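Local coordinates for arginase (RocF) (Helicobacter pylori, PDB 4G3H), which probably hydrolyses L-arginine to L-ornithine and urea, using a pair of manganese ions bound in each subunit, at residues Gln99-Ser103 / Cys163-Leu167; Lys108-Leu113 / Ala225-Tyr230; Leu28-His32 / Leu302-Asn307. One frame throughout, in Å; residues are numbered along the deposited sequence.

Interaction 1. Residues Gln99-Ser103 / Cys163-Leu167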
loop_
_atom_site.group_PDB
_atom_site.type_symbol
_atom_site.label_atom_id
_atom_site.label_comp_id
_atom_site.label_asym_id
_atom_site.label_seq_id
_atom_site.Cartn_x
_atom_site.Cartn_y
_atom_site.Cartn_z
ATOM N N GLN A 99 -7.932 1.651 7.020
ATOM C CA GLN A 99 -8.996 2.052 7.931
ATOM C C GLN A 99 -8.891 1.190 9.188
ATOM O O GLN A 99 -9.093 1.676 10.306
ATOM C CB GLN A 99 -10.377 1.872 7.295
ATOM C CG GLN A 99 -10.693 2.854 6.168
ATOM C CD GLN A 99 -10.518 4.310 6.581
ATOM O OE1 GLN A 99 -9.430 4.872 6.483
ATOM N NE2 GLN A 99 -11.594 4.922 7.055
ATOM N N ALA A 100 -8.569 -0.088 9.005
ATOM C CA ALA A 100 -8.422 -0.993 10.141
ATOM C C ALA A 100 -7.231 -0.525 10.977
ATOM O O ALA A 100 -7.273 -0.536 12.209
ATOM C CB ALA A 100 -8.193 -2.409 9.653
ATOM N N PHE A 101 -6.174 -0.106 10.287
ATOM C CA PHE A 101 -4.956 0.383 10.923
ATOM C C PHE A 101 -5.269 1.628 11.770
ATOM O O PHE A 101 -4.824 1.740 12.916
ATOM C CB PHE A 101 -3.935 0.734 9.842
ATOM C CG PHE A 101 -2.572 1.055 10.368
ATOM C CD1 PHE A 101 -1.738 0.043 10.843
ATOM C CD2 PHE A 101 -2.099 2.365 10.356
ATOM C CE1 PHE A 101 -0.452 0.326 11.294
ATOM C CE2 PHE A 101 -0.809 2.660 10.805
ATOM C CZ PHE A 101 0.015 1.634 11.275
ATOM N N ARG A 102 -6.018 2.561 11.185
ATOM C CA ARG A 102 -6.414 3.790 11.871
ATOM C C ARG A 102 -7.316 3.445 13.055
ATOM O O ARG A 102 -7.206 4.041 14.122
ATOM C CB ARG A 102 -7.190 4.709 10.924
ATOM C CG ARG A 102 -6.431 5.142 9.688
ATOM C CD ARG A 102 -7.354 5.874 8.717
ATOM N NE ARG A 102 -7.801 7.162 9.244
ATOM C CZ ARG A 102 -8.653 7.969 8.615
ATOM N NH1 ARG A 102 -9.157 7.617 7.437
ATOM N NH2 ARG A 102 -8.990 9.133 9.158
ATOM N N SER A 103 -8.208 2.482 12.854
ATOM C CA SER A 103 -9.133 2.062 13.895
ATOM C C SER A 103 -8.405 1.521 15.120
ATOM O O SER A 103 -8.765 1.849 16.247
ATOM C CB SER A 103 -10.096 1.004 13.351
ATOM O OG SER A 103 -11.116 0.729 14.293
ATOM N N CYS A 163 -16.166 6.241 3.524
ATOM C CA CYS A 163 -14.880 6.836 3.910
ATOM C C CYS A 163 -14.738 6.844 5.416
ATOM O O CYS A 163 -13.643 6.982 5.960
ATOM C CB CYS A 163 -14.785 8.279 3.420
ATOM S SG CYS A 163 -14.808 8.449 1.643
ATOM N N SER A 164 -15.793 6.762 6.112
ATOM C CA SER A 164 -15.774 6.624 7.476
ATOM C C SER A 164 -15.715 5.293 8.147
ATOM O O SER A 164 -15.688 5.253 9.247
ATOM C CB SER A 164 -17.014 7.212 7.967
ATOM O OG SER A 164 -16.693 8.294 8.618
ATOM N N LEU A 165 -15.745 4.254 7.422
ATOM C CA LEU A 165 -15.683 2.988 8.002
ATOM C C LEU A 165 -14.484 2.733 8.736
ATOM O O LEU A 165 -13.502 3.164 8.500
ATOM C CB LEU A 165 -15.566 1.988 6.915
ATOM C CG LEU A 165 -16.691 1.633 6.163
ATOM C CD1 LEU A 165 -16.449 0.858 5.233
ATOM C CD2 LEU A 165 -17.428 0.988 7.079
ATOM N N GLY A 166 -14.799 2.214 9.822
ATOM C CA GLY A 166 -13.988 1.838 10.921
ATOM C C GLY A 166 -13.534 2.904 11.839
ATOM O O GLY A 166 -12.907 2.663 12.697
ATOM N N LEU A 167 -13.913 4.108 11.624
ATOM C CA LEU A 167 -13.770 5.206 12.515
ATOM C C LEU A 167 -14.972 5.702 13.386
ATOM O O LEU A 167 -14.880 6.617 14.066
ATOM C CB LEU A 167 -13.325 6.400 11.719
ATOM C CG LEU A 167 -12.287 6.534 10.671
ATOM C CD1 LEU A 167 -12.042 7.940 10.094
ATOM C CD2 LEU A 167 -11.252 6.103 11.226
HETATM O O HOH W 1 -11.272 8.457 5.794
#

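Interaction 2. Residues Lys108-Leu113 / Ala225-Tyr230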
loop_
_atom_site.group_PDB
_atom_site.type_symbol
_atom_site.label_atom_id
_atom_site.label_comp_id
_atom_site.label_asym_id
_atom_site.label_seq_id
_atom_site.Cartn_x
_atom_site.Cartn_y
_atom_site.Cartn_z
ATOM N N LYS A 108 -3.715 7.990 17.654
ATOM C CA LYS A 108 -2.364 8.264 17.185
ATOM C C LYS A 108 -2.358 9.049 15.882
ATOM O O LYS A 108 -3.251 8.891 15.052
ATOM C CB LYS A 108 -1.607 6.949 16.978
ATOM C CG LYS A 108 -1.456 6.108 18.230
ATOM C CD LYS A 108 -0.612 6.824 19.272
ATOM C CE LYS A 108 -0.483 6.002 20.543
ATOM N NZ LYS A 108 0.340 6.703 21.566
ATOM N N LYS A 109 -1.357 9.906 15.717
ATOM C CA LYS A 109 -1.212 10.677 14.487
ATOM C C LYS A 109 -0.435 9.744 13.555
ATOM O O LYS A 109 0.654 9.276 13.897
ATOM C CB LYS A 109 -0.425 11.966 14.738
ATOM C CG LYS A 109 -0.295 12.847 13.503
ATOM C CD LYS A 109 0.392 14.168 13.819
ATOM C CE LYS A 109 0.596 15.014 12.562
ATOM N NZ LYS A 109 -0.681 15.412 11.908
ATOM N N ILE A 110 -0.999 9.476 12.382
ATOM C CA ILE A 110 -0.387 8.551 11.438
ATOM C C ILE A 110 0.224 9.177 10.197
ATOM O O ILE A 110 -0.381 10.032 9.552
ATOM C CB ILE A 110 -1.424 7.496 10.983
ATOM C CG1 ILE A 110 -1.980 6.764 12.205
ATOM C CG2 ILE A 110 -0.792 6.507 10.010
ATOM C CD1 ILE A 110 -3.206 5.923 11.911
ATOM N N GLY A 111 1.435 8.736 9.871
ATOM C CA GLY A 111 2.113 9.224 8.686
ATOM C C GLY A 111 2.060 8.123 7.646
ATOM O O GLY A 111 2.015 6.941 8.000
ATOM N N ILE A 112 2.070 8.496 6.368
ATOM C CA ILE A 112 2.010 7.520 5.285
ATOM C C ILE A 112 3.140 7.682 4.268
ATOM O O ILE A 112 3.343 8.758 3.726
ATOM C CB ILE A 112 0.673 7.630 4.512
ATOM C CG1 ILE A 112 -0.506 7.498 5.473
ATOM C CG2 ILE A 112 0.591 6.542 3.449
ATOM C CD1 ILE A 112 -1.845 7.780 4.823
ATOM N N LEU A 113 3.879 6.607 4.022
ATOM C CA LEU A 113 4.951 6.626 3.031
ATOM C C LEU A 113 4.311 5.856 1.894
ATOM O O LEU A 113 4.029 4.663 2.031
ATOM C CB LEU A 113 6.196 5.899 3.549
ATOM C CG LEU A 113 6.873 6.558 4.758
ATOM C CD1 LEU A 113 7.976 5.661 5.303
ATOM C CD2 LEU A 113 7.431 7.923 4.355
ATOM N N ALA A 225 6.137 15.016 13.514
ATOM C CA ALA A 225 5.114 14.981 14.552
ATOM C C ALA A 225 4.247 13.721 14.645
ATOM O O ALA A 225 3.523 13.548 15.628
ATOM C CB ALA A 225 4.216 16.209 14.417
ATOM N N VAL A 226 4.307 12.841 13.647
ATOM C CA VAL A 226 3.474 11.632 13.678
ATOM C C VAL A 226 3.962 10.619 14.702
ATOM O O VAL A 226 5.152 10.557 14.998
ATOM C CB VAL A 226 3.398 10.938 12.285
ATOM C CG1 VAL A 226 2.992 11.957 11.220
ATOM C CG2 VAL A 226 4.731 10.282 11.947
ATOM N N ASP A 227 3.035 9.823 15.229
ATOM C CA ASP A 227 3.360 8.811 16.230
ATOM C C ASP A 227 3.718 7.472 15.609
ATOM O O ASP A 227 4.556 6.744 16.136
ATOM C CB ASP A 227 2.181 8.604 17.185
ATOM C CG ASP A 227 1.800 9.868 17.921
ATOM O OD1 ASP A 227 2.677 10.430 18.614
ATOM O OD2 ASP A 227 0.627 10.292 17.806
ATOM N N ILE A 228 3.056 7.130 14.508
ATOM C CA ILE A 228 3.330 5.869 13.837
ATOM C C ILE A 228 3.237 6.032 12.329
ATOM O O ILE A 228 2.535 6.906 11.824
ATOM C CB ILE A 228 2.373 4.748 14.291
ATOM C CG1 ILE A 228 0.934 5.144 13.997
ATOM C CG2 ILE A 228 2.581 4.450 15.771
ATOM C CD1 ILE A 228 -0.046 4.047 14.305
ATOM N N ILE A 229 3.944 5.166 11.618
ATOM C CA ILE A 229 4.006 5.244 10.176
ATOM C C ILE A 229 3.570 3.965 9.473
ATOM O O ILE A 229 3.814 2.854 9.953
ATOM C CB ILE A 229 5.443 5.610 9.757
ATOM C CG1 ILE A 229 5.847 6.925 10.431
ATOM C CG2 ILE A 229 5.549 5.732 8.246
ATOM C CD1 ILE A 229 7.286 7.340 10.170
ATOM N N TYR A 230 2.906 4.149 8.335
ATOM C CA TYR A 230 2.427 3.056 7.498
ATOM C C TYR A 230 3.118 3.206 6.137
ATOM O O TYR A 230 3.038 4.270 5.514
ATOM C CB TYR A 230 0.905 3.167 7.324
ATOM C CG TYR A 230 0.272 2.093 6.458
ATOM C CD1 TYR A 230 -0.187 0.893 7.012
ATOM C CD2 TYR A 230 0.129 2.278 5.079
ATOM C CE1 TYR A 230 -0.776 -0.098 6.208
ATOM C CE2 TYR A 230 -0.452 1.297 4.269
ATOM C CZ TYR A 230 -0.901 0.113 4.838
ATOM O OH TYR A 230 -1.467 -0.850 4.030
#

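Interaction 3. Residues Leu28-His32 / Leu302-Asn307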
loop_
_atom_site.group_PDB
_atom_site.type_symbol
_atom_site.label_atom_id
_atom_site.label_comp_id
_atom_site.label_asym_id
_atom_site.label_seq_id
_atom_site.Cartn_x
_atom_site.Cartn_y
_atom_site.Cartn_z
ATOM N N LEU A 28 7.912 -17.287 0.320
ATOM C CA LEU A 28 8.160 -16.882 1.606
ATOM C C LEU A 28 8.109 -18.022 2.698
ATOM O O LEU A 28 8.764 -18.023 3.537
ATOM C CB LEU A 28 7.422 -15.650 1.985
ATOM C CG LEU A 28 7.636 -14.348 1.337
ATOM C CD1 LEU A 28 6.794 -13.362 1.647
ATOM C CD2 LEU A 28 8.915 -14.009 1.424
ATOM N N SER A 29 7.220 -18.898 2.523
ATOM C CA SER A 29 6.992 -19.942 3.346
ATOM C C SER A 29 8.127 -20.873 3.482
ATOM O O SER A 29 8.384 -21.259 4.394
ATOM C CB SER A 29 5.852 -20.638 2.786
ATOM O OG SER A 29 5.238 -21.349 3.572
ATOM N N ALA A 30 8.768 -21.134 2.413
ATOM C CA ALA A 30 9.951 -21.788 2.313
ATOM C C ALA A 30 11.117 -21.137 2.961
ATOM O O ALA A 30 11.918 -21.739 3.310
ATOM C CB ALA A 30 10.259 -22.144 0.968
ATOM N N THR A 31 11.210 -19.865 2.933
ATOM C CA THR A 31 12.288 -19.226 3.473
ATOM C C THR A 31 12.175 -18.558 4.789
ATOM O O THR A 31 12.354 -19.188 5.691
ATOM C CB THR A 31 12.716 -18.197 2.487
ATOM O OG1 THR A 31 11.799 -17.213 2.175
ATOM C CG2 THR A 31 13.104 -18.717 1.385
ATOM N N HIS A 32 11.673 -17.394 4.858
ATOM C CA HIS A 32 11.375 -16.559 5.987
ATOM C C HIS A 32 10.284 -17.222 6.956
ATOM O O HIS A 32 10.274 -17.077 8.049
ATOM C CB HIS A 32 11.030 -15.143 5.688
ATOM C CG HIS A 32 12.059 -14.361 5.008
ATOM N ND1 HIS A 32 13.117 -13.837 5.598
ATOM C CD2 HIS A 32 12.141 -14.017 3.743
ATOM C CE1 HIS A 32 13.800 -13.206 4.725
ATOM N NE2 HIS A 32 13.199 -13.272 3.598
ATOM N N LEU A 302 11.207 -8.060 -0.895
ATOM C CA LEU A 302 10.624 -8.652 0.306
ATOM C C LEU A 302 11.689 -9.036 1.337
ATOM O O LEU A 302 11.523 -8.745 2.523
ATOM C CB LEU A 302 9.751 -9.860 -0.070
ATOM C CG LEU A 302 8.231 -9.669 -0.284
ATOM C CD1 LEU A 302 7.853 -8.192 -0.427
ATOM C CD2 LEU A 302 7.792 -10.461 -1.508
ATOM N N ASP A 303 12.776 -9.675 0.897
ATOM C CA ASP A 303 13.858 -10.042 1.820
ATOM C C ASP A 303 14.390 -8.797 2.523
ATOM O O ASP A 303 14.634 -8.806 3.726
ATOM C CB ASP A 303 15.036 -10.697 1.091
ATOM C CG ASP A 303 14.702 -12.057 0.531
ATOM O OD1 ASP A 303 13.909 -12.791 1.161
ATOM O OD2 ASP A 303 15.251 -12.398 -0.538
ATOM N N LEU A 304 14.588 -7.735 1.752
ATOM C CA LEU A 304 15.093 -6.482 2.284
ATOM C C LEU A 304 14.151 -5.914 3.349
ATOM O O LEU A 304 14.593 -5.471 4.408
ATOM C CB LEU A 304 15.279 -5.482 1.140
ATOM C CG LEU A 304 15.815 -4.083 1.444
ATOM C CD1 LEU A 304 16.429 -3.501 0.193
ATOM C CD2 LEU A 304 14.702 -3.195 1.944
ATOM N N ILE A 305 12.855 -5.923 3.066
ATOM C CA ILE A 305 11.872 -5.413 4.017
ATOM C C ILE A 305 11.825 -6.282 5.266
ATOM O O ILE A 305 11.855 -5.782 6.395
ATOM C CB ILE A 305 10.463 -5.401 3.408
ATOM C CG1 ILE A 305 10.428 -4.465 2.200
ATOM C CG2 ILE A 305 9.444 -5.002 4.470
ATOM C CD1 ILE A 305 9.111 -4.485 1.448
ATOM N N ILE A 306 11.748 -7.590 5.055
ATOM C CA ILE A 306 11.677 -8.533 6.159
ATOM C C ILE A 306 12.917 -8.503 7.039
ATOM O O ILE A 306 12.814 -8.434 8.271
ATOM C CB ILE A 306 11.459 -9.955 5.635
ATOM C CG1 ILE A 306 10.095 -10.028 4.938
ATOM C CG2 ILE A 306 11.527 -10.961 6.792
ATOM C CD1 ILE A 306 9.838 -11.337 4.210
ATOM N N ASN A 307 14.090 -8.538 6.412
ATOM C CA ASN A 307 15.337 -8.528 7.161
ATOM C C ASN A 307 15.594 -7.236 7.932
ATOM O O ASN A 307 16.292 -7.243 8.942
ATOM C CB ASN A 307 16.509 -8.856 6.235
ATOM C CG ASN A 307 16.477 -10.303 5.759
ATOM O OD1 ASN A 307 16.187 -11.211 6.537
ATOM N ND2 ASN A 307 16.774 -10.522 4.483
HETATM O O HOH W 2 12.939 -15.356 0.006
#

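Interaction 1. Residues Gln99-Ser103 / Cys163-Leu167
Gln99 reaches from its helix to the carbonyl of Leu165, and the approach begins at its root. Its CB lies 3.6 Å from Leu165 O and CG stays alongside the same oxygen. The chain then bends at chi2 (-54°), which swings CD round so that NE2 comes to 3.0 Å from Leu165 O. That hydrogen bond is bent, with an N-H...O angle of 139°; the donor lies in the carbonyl plane, while the oxygen sits out of the plane of the amide. The other tip atom, OE1, faces back to its own helix and takes a bond from Arg102 NH1 in the carbonyl plane, on a lone pair, so both ends of the amide are held and its flip is fixed.

The partner is a type II beta turn, Ser164-Leu167, with Gly166 at positive phi. It follows helix 153-163 and here docks on helix 94-104 of the arginase alpha/beta fold. Ser103 OG bonds to Gly166 O (3.1 Å) and also hydrogen-bonds to Lys75 NZ. Leu167 lays CD1 over one face of the Arg102 guanidinium, near its rim, 3.4 Å from NH2, which bonds to Leu172 O. At the guanidinium edge, a water accepts from Arg102 NH1 and lies 2.8 Å from Cys163 O.

Interaction 2. Residues Lys108-Leu113 / Ala225-Tyr230
Lys109 O is gripped by two consecutive backbone amides of the other segment, Asp227 N at 2.8 Å and Ile228 N at 3.3 Å. The longer bond runs nearly along the C=O axis, whereas the Asp227 donor is tilted from the carbonyl plane. Asp227 also returns a bond: its OD2 accepts from Lys109 N at 2.9 Å, almost perfectly straight at 178°, on the anti side of the carboxylate. Its CG stands beside its own backbone N, and the carboxylate can thus close a ring of bonds around Lys109. Lys108 crosses Asp227 at about a right angle, CD passing over CB, which brings a positive charge near the carboxylate without contact. Lys109 turns away to a salt bridge with Asp175.

Past this start of the pairing, the bonds are regular: Gly111 N bonds to Ile228 O, Tyr230 N to Gly111 O and Leu113 N to Tyr230 O, each at 2.9 Å. On the face that carries Ile110, Ile112 and Tyr230, Ile110 and Ile228 lie side by side and point the same way, CG1 to CG1 at 3.8 Å. Ile228 holds CG1 between its backbone N and carbonyl carbon (chi1 59°), which turns that branch toward Ile110. Phe98 and Phe101 of helix 94-104 cover this side. On the other face, Val226 CG1 packs 3.8 Å from Gly111 CA, and Leu113 CD1 rests against Ile229 CG2, with Leu223 of helix 212-223 over both.

The two strands run parallel, 31° apart, as interior neighbours of the eight-stranded parallel sheet of the arginase fold; their continuations lead to Asp116 and to Asp234 and Asp236, which bind the manganese ions.

Interaction 3. Residues Leu28-His32 / Leu302-Asn307
His32 lays its ring against Ile306, whose CG2 stands over one face, 3.8 Å from the ring centroid and displaced toward the ND1 side, a CH-pi contact. Ile306 CD1 adds to it at 3.6 Å from His32 CD2, so both ends of the branched side chain lie against the imidazole. This is where the turn after helix 16-30 meets helix 293-309, the C-terminal helix of the arginase alpha/beta fold.

The ring is held at its edge as well. NE2 donates to Asp303 OD1 at 2.6 Å, with the oxygen near the ring plane and approached on the anti side of the carboxylate; ring and carboxylate planes are 52° apart. The carboxylate would tend to stabilise a positive charge on the imidazole. Asn307 stands one helical turn beyond Asp303, and its OD1, which bonds to Lys310 NZ, lies 3.6 Å from His32 CE1.

Away from the ring's polar edge, the contact is apolar. With CG anti to its carbonyl carbon (chi1 -63°), Leu28 sends its fork toward the helix, where the branches part: CD2 meets Ile306 CD1 at 4.0 Å and CD1 the more distant Leu302 CD2. A water 3.1 Å from Thr31 OG1 donates to Asp303 OD1, the same oxygen that takes the His32 bond.

In the fold
From the N terminus, helix 16-30 comes first, and the turn at its end packs on helix 293-309: interaction 3 therefore closes a loop of 269 residues that holds both other contacts. Within it, helix 94-104 leads directly into strand 110-115. The helix pairs with the turn at 163-167 in interaction 1, the strand with 228-234 in interaction 2, so these two contacts cross along the chain. They also touch, because Phe101 packs on Ile228 and Tyr230 while Arg102 lies against Ile110. Together they tie the turn at 163-167, helix 94-104 and the parallel sheet. Interaction 3 stands apart, about 25 Å from interaction 2 between centres, joining the chain's first and last helices.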